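Local coordinates for cysteine desulfurase (Thermococcus onnurineus, PDB 5B89), which probably transfers sulfur from L-cysteine to an acceptor, releasing L-alanine, as a pyridoxal-phosphate-dependent class-V aminotransferase-fold enzyme, at residues E36-D41 with H366-R371; G237-T242 with H395-L400; K321-G326 with E401-F406. All coordinates share one frame; numbering follows the deposited sequence.

Overall arrangement
The three contacts gather around the small mixed sheet of the class-V aminotransferase fold and the helix 400-415 beside it. Interaction 1 forms the edge of that sheet and lies nearest the active site: the side chain of Arg-371 comes within about 4 Å of the bound alanine. Interaction 2 joins the loop that follows the cofactor-binding residues His-235 and Lys-236 to the turn leading into helix 400-415. The first two contacts meet where Asn-398 ND2 probably donates to Tyr-39 O at 3.0 Å, their centres about 13 Å apart. Interaction 3, away from the pocket, pairs two helices and also touches interaction 1, with Ile-38 CD1 3.7 Å from Thr-405 CG2.

Interaction 1 of 3, residues E36-D41 with H366-R371; sequences EVIYFD and HSIMVR
Val-37 makes the first side-chain contact, its CG2 branch lying 4.0 Å from CG of Met-369, whose side chain crosses it at about a right angle. Ile-38 follows with two nearly straight backbone bonds: its N donates to Ser-367 O at 2.9 Å, and its O accepts from Met-369 N at 3.0 Å, setting the chains as parallel strands. Its side chain runs beside that of Ile-368, pointing the same way. On the other face of the sheet, the ring of Tyr-39 meets Met-369 CG through CD1, while its hydroxyl bonds to Thr-45 O and accepts from a water that in turn accepts from Arg-371 NH2. Phe-40 N bonds to Met-369 O at 2.8 Å, bent to 132°. With CG anti to the backbone N (chi1 -162°), Asp-41 turns its carboxylate to Arg-371: the syn lone pair of Asp-41 OD2 takes Arg-371 NE at 2.8 Å, the carboxylate and guanidinium planes nearly coplanar, 29° apart. This ion pair borders the alanine site, and His-72 of the second subunit also bonds to OD2. Strand 368-373 lies between strands 38-39 and 389-393, with helix 356-365 packing on Ile-368 and Val-370, and helix 400-415 on Ile-38 and Phe-40.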
ATOM      1  N   GLU B  36      -4.170  18.749  22.564  1.00 16.00           N
ATOM      2  CA  GLU B  36      -2.909  18.463  23.211  1.00 16.74           C
ATOM      3  C   GLU B  36      -1.677  19.113  22.664  1.00 16.13           C
ATOM      4  O   GLU B  36      -0.752  19.322  23.356  1.00 17.67           O
ATOM      5  CB  GLU B  36      -2.624  16.954  23.170  1.00 20.15           C
ATOM      6  CG  GLU B  36      -3.785  16.082  23.510  1.00 24.81           C
ATOM      7  CD  GLU B  36      -4.168  16.164  24.949  1.00 33.25           C
ATOM      8  OE1 GLU B  36      -5.339  15.995  25.242  1.00 43.84           O
ATOM      9  OE2 GLU B  36      -3.299  16.388  25.766  1.00 41.00           O
ATOM     10  N   VAL B  37      -1.682  19.372  21.376  1.00 13.72           N
ATOM     11  CA  VAL B  37      -0.559  20.005  20.746  1.00 13.15           C
ATOM     12  C   VAL B  37      -1.036  21.034  19.668  1.00 12.24           C
ATOM     13  O   VAL B  37      -2.137  20.993  19.291  1.00 12.64           O
ATOM     14  CB  VAL B  37       0.345  18.981  20.003  1.00 13.88           C
ATOM     15  CG1 VAL B  37       0.920  17.963  20.951  1.00 16.70           C
ATOM     16  CG2 VAL B  37      -0.394  18.280  18.872  1.00 16.34           C
ATOM     17  N   ILE B  38      -0.139  21.906  19.227  1.00 13.28           N
ATOM     18  CA  ILE B  38      -0.385  22.815  18.134  1.00 12.72           C
ATOM     19  C   ILE B  38       0.318  22.078  16.987  1.00 11.32           C
ATOM     20  O   ILE B  38       1.483  22.043  16.925  1.00 11.31           O
ATOM     21  CB  ILE B  38       0.238  24.182  18.375  1.00 14.12           C
ATOM     22  CG1 ILE B  38      -0.537  24.880  19.481  1.00 15.92           C
ATOM     23  CG2 ILE B  38       0.160  25.023  17.119  1.00 14.36           C
ATOM     24  CD1 ILE B  38       0.028  26.234  19.858  1.00 17.47           C
ATOM     25  N   TYR B  39      -0.467  21.458  16.133  1.00 11.01           N
ATOM     26  CA  TYR B  39       0.056  20.638  15.048  1.00 10.84           C
ATOM     27  C   TYR B  39       0.210  21.444  13.738  1.00 10.99           C
ATOM     28  O   TYR B  39      -0.721  21.682  13.051  1.00 10.68           O
ATOM     29  CB  TYR B  39      -0.843  19.402  14.817  1.00 12.87           C
ATOM     30  CG  TYR B  39      -0.263  18.379  13.861  1.00 12.58           C
ATOM     31  CD1 TYR B  39       0.652  17.463  14.270  1.00 13.64           C
ATOM     32  CD2 TYR B  39      -0.632  18.387  12.556  1.00 13.00           C
ATOM     33  CE1 TYR B  39       1.178  16.557  13.393  1.00 13.35           C
ATOM     34  CE2 TYR B  39      -0.112  17.489  11.685  1.00 12.25           C
ATOM     35  CZ  TYR B  39       0.781  16.580  12.111  1.00 13.47           C
ATOM     36  OH  TYR B  39       1.299  15.694  11.236  1.00 11.83           O
ATOM     37  N   PHE B  40       1.456  21.785  13.468  1.00 11.45           N
ATOM     38  CA  PHE B  40       1.854  22.540  12.290  1.00 12.17           C
ATOM     39  C   PHE B  40       2.752  21.701  11.360  1.00 12.33           C
ATOM     40  O   PHE B  40       3.656  22.183  10.799  1.00 11.69           O
ATOM     41  CB  PHE B  40       2.592  23.840  12.693  1.00 12.90           C
ATOM     42  CG  PHE B  40       1.697  24.961  13.236  1.00 12.25           C
ATOM     43  CD1 PHE B  40       0.347  24.878  13.255  1.00 11.38           C
ATOM     44  CD2 PHE B  40       2.266  26.109  13.706  1.00 13.58           C
ATOM     45  CE1 PHE B  40      -0.436  25.904  13.730  1.00 12.99           C
ATOM     46  CE2 PHE B  40       1.506  27.151  14.174  1.00 12.63           C
ATOM     47  CZ  PHE B  40       0.154  27.049  14.203  1.00 12.53           C
ATOM     48  N   ASP B  41       2.437  20.424  11.248  1.00 11.83           N
ATOM     49  CA  ASP B  41       3.217  19.537  10.366  1.00 12.18           C
ATOM     50  C   ASP B  41       2.311  18.810   9.384  1.00 11.03           C
ATOM     51  O   ASP B  41       2.517  17.689   9.082  1.00 11.76           O
ATOM     52  CB  ASP B  41       4.069  18.543  11.136  1.00 12.64           C
ATOM     53  CG  ASP B  41       5.194  17.929  10.286  1.00 14.23           C
ATOM     54  OD1 ASP B  41       5.539  18.497   9.269  1.00 14.46           O
ATOM     55  OD2 ASP B  41       5.655  16.890  10.688  1.00 15.60           O
ATOM     56  N   HIS B 366       7.516  23.528  23.561  1.00 14.01           N
ATOM     57  CA  HIS B 366       6.322  24.287  23.695  1.00 14.15           C
ATOM     58  C   HIS B 366       5.069  23.652  23.080  1.00 13.78           C
ATOM     59  O   HIS B 366       4.094  24.290  22.881  1.00 14.72           O
ATOM     60  CB  HIS B 366       6.527  25.703  23.153  1.00 14.53           C
ATOM     61  CG  HIS B 366       7.518  26.521  23.902  1.00 15.37           C
ATOM     62  ND1 HIS B 366       8.869  26.481  23.757  1.00 18.07           N
ATOM     63  CD2 HIS B 366       7.264  27.486  24.808  1.00 17.46           C
ATOM     64  CE1 HIS B 366       9.432  27.344  24.616  1.00 18.08           C
ATOM     65  NE2 HIS B 366       8.470  27.941  25.226  1.00 18.68           N
ATOM     66  N   SER B 367       5.165  22.336  22.806  1.00 14.72           N
ATOM     67  CA  SER B 367       4.101  21.565  22.243  1.00 15.98           C
ATOM     68  C   SER B 367       3.610  22.067  20.839  1.00 13.07           C
ATOM     69  O   SER B 367       2.433  21.859  20.564  1.00 14.79           O
ATOM     70  CB  SER B 367       2.916  21.470  23.169  1.00 17.60           C
ATOM     71  OG  SER B 367       3.335  20.787  24.384  1.00 21.45           O
ATOM     72  N   ILE B 368       4.548  22.662  20.095  1.00 11.80           N
ATOM     73  CA  ILE B 368       4.258  23.061  18.728  1.00 14.02           C
ATOM     74  C   ILE B 368       5.114  22.146  17.815  1.00 12.42           C
ATOM     75  O   ILE B 368       6.292  22.002  17.914  1.00 13.87           O
ATOM     76  CB  ILE B 368       4.685  24.512  18.485  1.00 13.44           C
ATOM     77  CG1 ILE B 368       3.922  25.466  19.426  1.00 15.11           C
ATOM     78  CG2 ILE B 368       4.474  24.862  16.996  1.00 15.34           C
ATOM     79  CD1 ILE B 368       4.533  26.876  19.461  1.00 16.83           C
ATOM     80  N   MET B 369       4.383  21.478  16.884  1.00 12.11           N
ATOM     81  CA  MET B 369       4.910  20.436  16.008  1.00 12.14           C
ATOM     82  C   MET B 369       5.170  21.039  14.643  1.00 10.94           C
ATOM     83  O   MET B 369       4.238  21.411  13.951  1.00 13.36           O
ATOM     84  CB  MET B 369       3.894  19.283  15.899  1.00 14.43           C
ATOM     85  CG  MET B 369       3.230  18.695  17.128  1.00 15.31           C
ATOM     86  SD  MET B 369       4.270  17.789  18.327  1.00 15.98           S
ATOM     87  CE  MET B 369       4.691  19.057  19.570  1.00 15.79           C
ATOM     88  N   VAL B 370       6.467  21.126  14.380  1.00 12.03           N
ATOM     89  CA  VAL B 370       6.922  21.533  13.066  1.00 12.05           C
ATOM     90  C   VAL B 370       7.950  20.551  12.549  1.00 13.70           C
ATOM     91  O   VAL B 370       8.507  19.746  13.263  1.00 15.67           O
ATOM     92  CB  VAL B 370       7.512  22.976  13.061  1.00 13.02           C
ATOM     93  CG1 VAL B 370       6.510  24.034  13.377  1.00 13.48           C
ATOM     94  CG2 VAL B 370       8.761  23.104  13.911  1.00 13.94           C
ATOM     95  N   ARG B 371       8.235  20.631  11.221  1.00 14.96           N
ATOM     96  CA  ARG B 371       9.278  19.762  10.656  1.00 16.66           C
ATOM     97  C   ARG B 371      10.483  20.607  10.267  1.00 16.64           C
ATOM     98  O   ARG B 371      10.415  21.799  10.065  1.00 18.56           O
ATOM     99  CB  ARG B 371       8.714  18.944   9.481  1.00 22.84           C
ATOM    100  CG  ARG B 371       9.549  17.664   9.306  1.00 27.57           C
ATOM    101  CD  ARG B 371       8.835  16.469   8.732  1.00 32.59           C
ATOM    102  NE  ARG B 371       7.921  15.731   9.587  1.00 28.98           N
ATOM    103  CZ  ARG B 371       8.103  14.517  10.109  1.00 31.65           C
ATOM    104  NH1 ARG B 371       9.245  13.847   9.991  1.00 27.53           N
ATOM    105  NH2 ARG B 371       7.108  13.976  10.744  1.00 27.82           N
TER
HETATM  106  O   HOH W   1       3.955  14.492  11.197  1.00 13.26           O

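Interaction 2 of 3, residues G237-T242 with H395-L400; sequences GPMGPT and HVYNSL
Met-239 reaches out of the 237-242 loop to pack against His-395, Val-396 and Tyr-397. From CB the chain starts toward the other segment, and CG, placed anti to the carbonyl carbon (chi1 -72°), comes 4.0 Å from CE1 of His-395. SD follows above the same imidazole, 4.8 Å from the ring centroid, and stands at the edge of the Tyr-397 ring, a Met-aromatic contact. Of the Met-239 atoms, the terminal methyl comes nearest: CE sits over the centre of the His-395 face, 3.6 Å from the centroid and 14° off the normal, in a CH-pi contact. CE also touches CG1 of Val-396 at 3.8 Å and CE2 of Tyr-397 at 3.9 Å. The receiving residues belong to a type I turn closed by Asn-398 N to His-395 O; in addition OD1 of Asn-398 accepts from His-395 N at 2.9 Å. Outside the pair, Tyr-397 OH bonds to Asn-42 and to Leu-47 N, and helix 291-307 packs against Met-239 through Tyr-303 and Ile-304. The arrangement is a buried Met-aromatic and CH-pi contact joining the loop just after Lys-236, a residue of the cofactor pocket, to the turn before helix 400-415 in this class-V aminotransferase fold.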
ATOM      1  N   GLY B 237      -3.726  16.149   2.787  1.00 10.05           N
ATOM      2  CA  GLY B 237      -4.842  16.990   2.923  1.00  9.99           C
ATOM      3  C   GLY B 237      -6.207  16.344   3.003  1.00 10.23           C
ATOM      4  O   GLY B 237      -7.139  16.885   3.620  1.00 10.24           O
ATOM      5  N   PRO B 238      -6.436  15.182   2.341  1.00  8.72           N
ATOM      6  CA  PRO B 238      -7.768  14.565   2.374  1.00  9.45           C
ATOM      7  C   PRO B 238      -8.204  14.032   3.764  1.00 10.55           C
ATOM      8  O   PRO B 238      -9.326  13.520   3.852  1.00 11.58           O
ATOM      9  CB  PRO B 238      -7.674  13.374   1.378  1.00 10.31           C
ATOM     10  CG  PRO B 238      -6.660  13.844   0.404  1.00 10.74           C
ATOM     11  CD  PRO B 238      -5.643  14.589   1.240  1.00 10.14           C
ATOM     12  N   MET B 239      -7.308  14.035   4.757  1.00 10.67           N
ATOM     13  CA  MET B 239      -7.644  13.666   6.156  1.00 10.57           C
ATOM     14  C   MET B 239      -7.960  12.131   6.171  1.00 12.23           C
ATOM     15  O   MET B 239      -8.768  11.702   7.021  1.00 13.09           O
ATOM     16  CB  MET B 239      -8.818  14.490   6.769  1.00 12.10           C
ATOM     17  CG  MET B 239      -8.263  15.880   7.011  1.00 12.33           C
ATOM     18  SD  MET B 239      -9.537  16.802   7.972  1.00 16.24           S
ATOM     19  CE  MET B 239      -9.361  18.465   7.467  1.00 19.67           C
ATOM     20  N   GLY B 240      -7.363  11.347   5.324  1.00  9.47           N
ATOM     21  CA  GLY B 240      -7.485   9.910   5.281  1.00 11.16           C
ATOM     22  C   GLY B 240      -6.373   9.252   6.030  1.00  9.59           C
ATOM     23  O   GLY B 240      -5.485   9.800   6.605  1.00 10.55           O
ATOM     24  N   PRO B 241      -6.470   7.906   5.984  1.00  9.69           N
ATOM     25  CA  PRO B 241      -5.463   7.050   6.638  1.00  9.76           C
ATOM     26  C   PRO B 241      -4.165   6.941   5.905  1.00  9.57           C
ATOM     27  O   PRO B 241      -4.085   7.410   4.716  1.00 10.48           O
ATOM     28  CB  PRO B 241      -6.106   5.662   6.743  1.00 11.34           C
ATOM     29  CG  PRO B 241      -6.940   5.646   5.494  1.00 12.35           C
ATOM     30  CD  PRO B 241      -7.498   7.101   5.307  1.00 11.10           C
ATOM     31  N   THR B 242      -3.123   6.359   6.491  1.00  9.35           N
ATOM     32  CA  THR B 242      -1.897   6.045   5.773  1.00  9.42           C
ATOM     33  C   THR B 242      -2.149   4.824   4.907  1.00  9.24           C
ATOM     34  O   THR B 242      -3.144   4.109   5.003  1.00 10.37           O
ATOM     35  CB  THR B 242      -0.750   5.823   6.762  1.00 10.12           C
ATOM     36  OG1 THR B 242      -1.085   4.698   7.626  1.00 11.32           O
ATOM     37  CG2 THR B 242      -0.506   7.023   7.597  1.00 12.54           C
ATOM     38  N   HIS B 395      -3.705  23.162   8.203  1.00  9.65           N
ATOM     39  CA  HIS B 395      -4.955  22.641   7.721  1.00  9.77           C
ATOM     40  C   HIS B 395      -6.083  23.500   8.345  1.00  9.74           C
ATOM     41  O   HIS B 395      -5.845  24.327   9.126  1.00 10.74           O
ATOM     42  CB  HIS B 395      -5.184  21.124   7.899  1.00 10.40           C
ATOM     43  CG  HIS B 395      -5.997  20.532   6.795  1.00 11.10           C
ATOM     44  ND1 HIS B 395      -5.815  19.265   6.280  1.00 13.32           N
ATOM     45  CD2 HIS B 395      -6.997  21.078   6.090  1.00  8.33           C
ATOM     46  CE1 HIS B 395      -6.656  19.090   5.277  1.00  8.32           C
ATOM     47  NE2 HIS B 395      -7.360  20.183   5.138  1.00 13.52           N
ATOM     48  N   VAL B 396      -7.292  23.219   7.924  1.00 10.70           N
ATOM     49  CA  VAL B 396      -8.488  23.945   8.324  1.00 11.49           C
ATOM     50  C   VAL B 396      -8.769  23.964   9.809  1.00 13.26           C
ATOM     51  O   VAL B 396      -9.425  24.832  10.277  1.00 13.46           O
ATOM     52  CB  VAL B 396      -9.717  23.499   7.487  1.00 11.91           C
ATOM     53  CG1 VAL B 396     -10.169  22.109   7.858  1.00 11.86           C
ATOM     54  CG2 VAL B 396     -10.864  24.499   7.592  1.00 12.94           C
ATOM     55  N   TYR B 397      -8.253  22.981  10.511  1.00 11.72           N
ATOM     56  CA  TYR B 397      -8.407  22.870  11.955  1.00 12.09           C
ATOM     57  C   TYR B 397      -7.427  23.704  12.766  1.00 12.95           C
ATOM     58  O   TYR B 397      -7.583  23.833  13.895  1.00 13.73           O
ATOM     59  CB  TYR B 397      -8.390  21.396  12.435  1.00 12.81           C
ATOM     60  CG  TYR B 397      -7.309  20.534  11.841  1.00 12.96           C
ATOM     61  CD1 TYR B 397      -6.019  20.648  12.215  1.00 15.28           C
ATOM     62  CD2 TYR B 397      -7.625  19.613  10.900  1.00 13.87           C
ATOM     63  CE1 TYR B 397      -5.055  19.854  11.661  1.00 14.23           C
ATOM     64  CE2 TYR B 397      -6.679  18.823  10.326  1.00 14.46           C
ATOM     65  CZ  TYR B 397      -5.413  18.954  10.712  1.00 13.52           C
ATOM     66  OH  TYR B 397      -4.510  18.151  10.081  1.00 16.51           O
ATOM     67  N   ASN B 398      -6.406  24.231  12.149  1.00 11.73           N
ATOM     68  CA  ASN B 398      -5.493  25.149  12.756  1.00 10.29           C
ATOM     69  C   ASN B 398      -6.135  26.544  12.878  1.00 10.81           C
ATOM     70  O   ASN B 398      -7.000  26.901  12.183  1.00 12.72           O
ATOM     71  CB  ASN B 398      -4.140  25.222  12.079  1.00 11.22           C
ATOM     72  CG  ASN B 398      -3.377  23.950  12.128  1.00 12.64           C
ATOM     73  OD1 ASN B 398      -3.011  23.427  11.041  1.00 13.42           O
ATOM     74  ND2 ASN B 398      -3.109  23.409  13.330  1.00 11.15           N
ATOM     75  N   SER B 399      -5.782  27.207  13.992  1.00 13.26           N
ATOM     76  CA  SER B 399      -6.426  28.488  14.380  1.00 12.77           C
ATOM     77  C   SER B 399      -5.416  29.648  14.464  1.00 12.09           C
ATOM     78  O   SER B 399      -4.231  29.522  14.675  1.00 13.25           O
ATOM     79  CB  SER B 399      -7.050  28.305  15.814  1.00 15.10           C
ATOM     80  OG  SER B 399      -6.068  28.262  16.787  1.00 15.10           O
ATOM     81  N   LEU B 400      -6.057  30.864  14.319  1.00 12.96           N
ATOM     82  CA  LEU B 400      -5.214  32.066  14.514  1.00 13.41           C
ATOM     83  C   LEU B 400      -4.584  32.197  15.953  1.00 14.15           C
ATOM     84  O   LEU B 400      -3.527  32.642  16.142  1.00 14.80           O
ATOM     85  CB  LEU B 400      -5.979  33.320  14.150  1.00 15.18           C
ATOM     86  CG  LEU B 400      -6.101  33.594  12.620  1.00 17.16           C
ATOM     87  CD1 LEU B 400      -7.198  34.620  12.323  1.00 21.19           C
ATOM     88  CD2 LEU B 400      -4.731  33.959  12.099  1.00 17.58           C
TER

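Interaction 3 of 3, residues K321-G326 with E401-F406; sequences KRTTEG and EEVETF
Arg-322 grips Glu-404 side-on with two nitrogens, one to each carboxylate oxygen. NE points almost straight at OE2 of Glu-404, 2.8 Å away with an N-H...O angle of 178°, and NH2 of Arg-322 reaches OE1 at 3.0 Å. Both oxygens are met on their syn sides, although the two flat groups are turned 41° against each other and NE lies out of the carboxylate plane. Alongside the salt bridge, CG1 of Val-403 lies against the aliphatic part of Arg-322, 3.8 Å from its CG, and also approaches OG1 of Thr-323 at 3.3 Å. That hydroxyl has its hydrogen-bond partner in its own helix, Leu-319 O, while the CG2 branch touches CE2 of Phe-406, 4.0 Å away. Bends at chi2 in both long chains bring the charged ends together. Leu-400 and Leu-407, of the same helix as Glu-404, also pack on Arg-322, and Phe-394 touches Thr-323. The axes of segments 321-326 and 401-406 approach to 9.8 Å and run in nearly the same direction, crossing at -17°. This is near-parallel helix-helix packing, joined by a salt bridge on its exposed Glu-404 side and lying away from the cofactor pocket. Helix 400-415 touches helix 309-329 on one flank and strand 38-39 on another.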
ATOM      1  N   LYS B 321      -1.049  34.387   6.202  1.00 12.60           N
ATOM      2  CA  LYS B 321      -0.965  35.839   6.237  1.00 13.18           C
ATOM      3  C   LYS B 321      -0.475  36.313   7.609  1.00 15.41           C
ATOM      4  O   LYS B 321       0.447  37.081   7.674  1.00 15.23           O
ATOM      5  CB  LYS B 321      -2.296  36.464   5.867  1.00 15.66           C
ATOM      6  CG  LYS B 321      -2.237  37.973   5.628  1.00 15.55           C
ATOM      7  CD  LYS B 321      -3.576  38.547   5.276  1.00 15.86           C
ATOM      8  CE  LYS B 321      -3.363  40.025   4.956  1.00 18.31           C
ATOM      9  NZ  LYS B 321      -3.153  40.890   6.124  1.00 19.37           N
ATOM     10  N   ARG B 322      -1.069  35.801   8.685  1.00 13.77           N
ATOM     11  CA  ARG B 322      -0.599  36.213  10.007  1.00 15.41           C
ATOM     12  C   ARG B 322       0.785  35.678  10.355  1.00 14.91           C
ATOM     13  O   ARG B 322       1.553  36.365  10.905  1.00 14.85           O
ATOM     14  CB  ARG B 322      -1.632  35.915  11.079  1.00 17.24           C
ATOM     15  CG  ARG B 322      -1.184  36.303  12.478  1.00 16.62           C
ATOM     16  CD  ARG B 322      -0.981  37.811  12.584  1.00 18.36           C
ATOM     17  NE  ARG B 322      -0.583  38.103  13.947  1.00 18.80           N
ATOM     18  CZ  ARG B 322       0.464  38.792  14.295  1.00 21.48           C
ATOM     19  NH1 ARG B 322       1.213  39.340  13.405  1.00 24.22           N
ATOM     20  NH2 ARG B 322       0.768  38.925  15.568  1.00 19.95           N
ATOM     21  N   THR B 323       1.086  34.431   9.990  1.00 13.36           N
ATOM     22  CA  THR B 323       2.368  33.893  10.236  1.00 14.32           C
ATOM     23  C   THR B 323       3.487  34.681   9.597  1.00 13.83           C
ATOM     24  O   THR B 323       4.464  35.004  10.225  1.00 15.55           O
ATOM     25  CB  THR B 323       2.505  32.343   9.823  1.00 14.33           C
ATOM     26  OG1 THR B 323       1.470  31.649  10.569  1.00 13.81           O
ATOM     27  CG2 THR B 323       3.790  31.823  10.116  1.00 15.99           C
ATOM     28  N   THR B 324       3.365  34.892   8.298  1.00 14.79           N
ATOM     29  CA  THR B 324       4.419  35.607   7.558  1.00 15.63           C
ATOM     30  C   THR B 324       4.621  37.083   8.020  1.00 14.28           C
ATOM     31  O   THR B 324       5.734  37.460   8.166  1.00 16.84           O
ATOM     32  CB  THR B 324       4.108  35.534   6.006  1.00 13.76           C
ATOM     33  OG1 THR B 324       2.841  36.059   5.726  1.00 15.50           O
ATOM     34  CG2 THR B 324       4.294  34.061   5.503  1.00 16.06           C
ATOM     35  N   GLU B 325       3.508  37.731   8.254  1.00 15.21           N
ATOM     36  CA  GLU B 325       3.539  39.120   8.814  1.00 15.75           C
ATOM     37  C   GLU B 325       4.262  39.091  10.148  1.00 18.10           C
ATOM     38  O   GLU B 325       5.139  39.939  10.451  1.00 18.51           O
ATOM     39  CB  GLU B 325       2.178  39.672   8.921  1.00 14.72           C
ATOM     40  CG  GLU B 325       1.655  40.109   7.569  1.00 17.44           C
ATOM     41  CD  GLU B 325       0.143  40.361   7.530  1.00 16.85           C
ATOM     42  OE1 GLU B 325      -0.592  40.355   8.583  1.00 21.36           O
ATOM     43  OE2 GLU B 325      -0.456  40.686   6.429  1.00 21.30           O
ATOM     44  N   GLY B 326       3.907  38.105  10.983  1.00 17.06           N
ATOM     45  CA  GLY B 326       4.571  38.028  12.295  1.00 17.01           C
ATOM     46  C   GLY B 326       6.055  37.703  12.216  1.00 17.43           C
ATOM     47  O   GLY B 326       6.904  38.200  12.999  1.00 19.49           O
ATOM     48  N   GLU B 401      -5.329  31.671  16.922  1.00 13.97           N
ATOM     49  CA  GLU B 401      -4.847  31.549  18.320  1.00 16.32           C
ATOM     50  C   GLU B 401      -3.554  30.778  18.427  1.00 14.23           C
ATOM     51  O   GLU B 401      -2.601  31.122  19.097  1.00 16.17           O
ATOM     52  CB  GLU B 401      -5.938  31.002  19.233  1.00 17.37           C
ATOM     53  CG  GLU B 401      -7.091  31.965  19.487  1.00 22.74           C
ATOM     54  CD  GLU B 401      -8.240  31.849  18.471  1.00 28.73           C
ATOM     55  OE1 GLU B 401      -9.333  32.447  18.759  1.00 32.22           O
ATOM     56  OE2 GLU B 401      -8.139  31.225  17.362  1.00 22.41           O
ATOM     57  N   GLU B 402      -3.531  29.632  17.658  1.00 14.12           N
ATOM     58  CA  GLU B 402      -2.344  28.889  17.568  1.00 14.48           C
ATOM     59  C   GLU B 402      -1.143  29.605  16.918  1.00 12.53           C
ATOM     60  O   GLU B 402      -0.049  29.457  17.330  1.00 13.76           O
ATOM     61  CB  GLU B 402      -2.595  27.539  16.792  1.00 14.48           C
ATOM     62  CG  GLU B 402      -3.485  26.525  17.507  1.00 14.32           C
ATOM     63  CD  GLU B 402      -3.722  25.247  16.681  1.00 17.69           C
ATOM     64  OE1 GLU B 402      -3.823  25.354  15.430  1.00 15.37           O
ATOM     65  OE2 GLU B 402      -3.925  24.137  17.263  1.00 16.94           O
ATOM     66  N   VAL B 403      -1.445  30.362  15.837  1.00 14.52           N
ATOM     67  CA  VAL B 403      -0.429  31.102  15.209  1.00 14.70           C
ATOM     68  C   VAL B 403       0.124  32.162  16.183  1.00 13.17           C
ATOM     69  O   VAL B 403       1.296  32.332  16.240  1.00 15.67           O
ATOM     70  CB  VAL B 403      -0.994  31.748  13.905  1.00 13.97           C
ATOM     71  CG1 VAL B 403      -0.050  32.796  13.317  1.00 16.13           C
ATOM     72  CG2 VAL B 403      -1.244  30.624  12.840  1.00 14.50           C
ATOM     73  N   GLU B 404      -0.749  32.786  16.948  1.00 14.21           N
ATOM     74  CA  GLU B 404      -0.292  33.779  17.921  1.00 15.20           C
ATOM     75  C   GLU B 404       0.584  33.136  19.019  1.00 16.51           C
ATOM     76  O   GLU B 404       1.538  33.684  19.422  1.00 16.77           O
ATOM     77  CB  GLU B 404      -1.449  34.564  18.496  1.00 16.55           C
ATOM     78  CG  GLU B 404      -2.290  35.366  17.514  1.00 17.76           C
ATOM     79  CD  GLU B 404      -1.606  36.568  16.936  1.00 19.31           C
ATOM     80  OE1 GLU B 404      -0.536  36.889  17.329  1.00 22.99           O
ATOM     81  OE2 GLU B 404      -2.212  37.145  16.066  1.00 25.18           O
ATOM     82  N   THR B 405       0.224  31.934  19.459  1.00 14.75           N
ATOM     83  CA  THR B 405       1.040  31.235  20.416  1.00 15.31           C
ATOM     84  C   THR B 405       2.429  30.963  19.821  1.00 14.96           C
ATOM     85  O   THR B 405       3.389  31.187  20.411  1.00 16.38           O
ATOM     86  CB  THR B 405       0.357  29.944  20.866  1.00 16.29           C
ATOM     87  OG1 THR B 405      -0.867  30.284  21.442  1.00 18.87           O
ATOM     88  CG2 THR B 405       1.200  29.137  21.845  1.00 17.94           C
ATOM     89  N   PHE B 406       2.455  30.478  18.581  1.00 13.69           N
ATOM     90  CA  PHE B 406       3.653  30.200  17.860  1.00 14.43           C
ATOM     91  C   PHE B 406       4.502  31.464  17.739  1.00 13.02           C
ATOM     92  O   PHE B 406       5.641  31.411  17.965  1.00 14.96           O
ATOM     93  CB  PHE B 406       3.301  29.623  16.447  1.00 15.12           C
ATOM     94  CG  PHE B 406       4.388  29.708  15.441  1.00 13.83           C
ATOM     95  CD1 PHE B 406       5.314  28.749  15.359  1.00 14.79           C
ATOM     96  CD2 PHE B 406       4.444  30.734  14.542  1.00 16.70           C
ATOM     97  CE1 PHE B 406       6.323  28.808  14.440  1.00 17.54           C
ATOM     98  CE2 PHE B 406       5.452  30.800  13.619  1.00 16.68           C
ATOM     99  CZ  PHE B 406       6.396  29.836  13.578  1.00 16.64           C
TER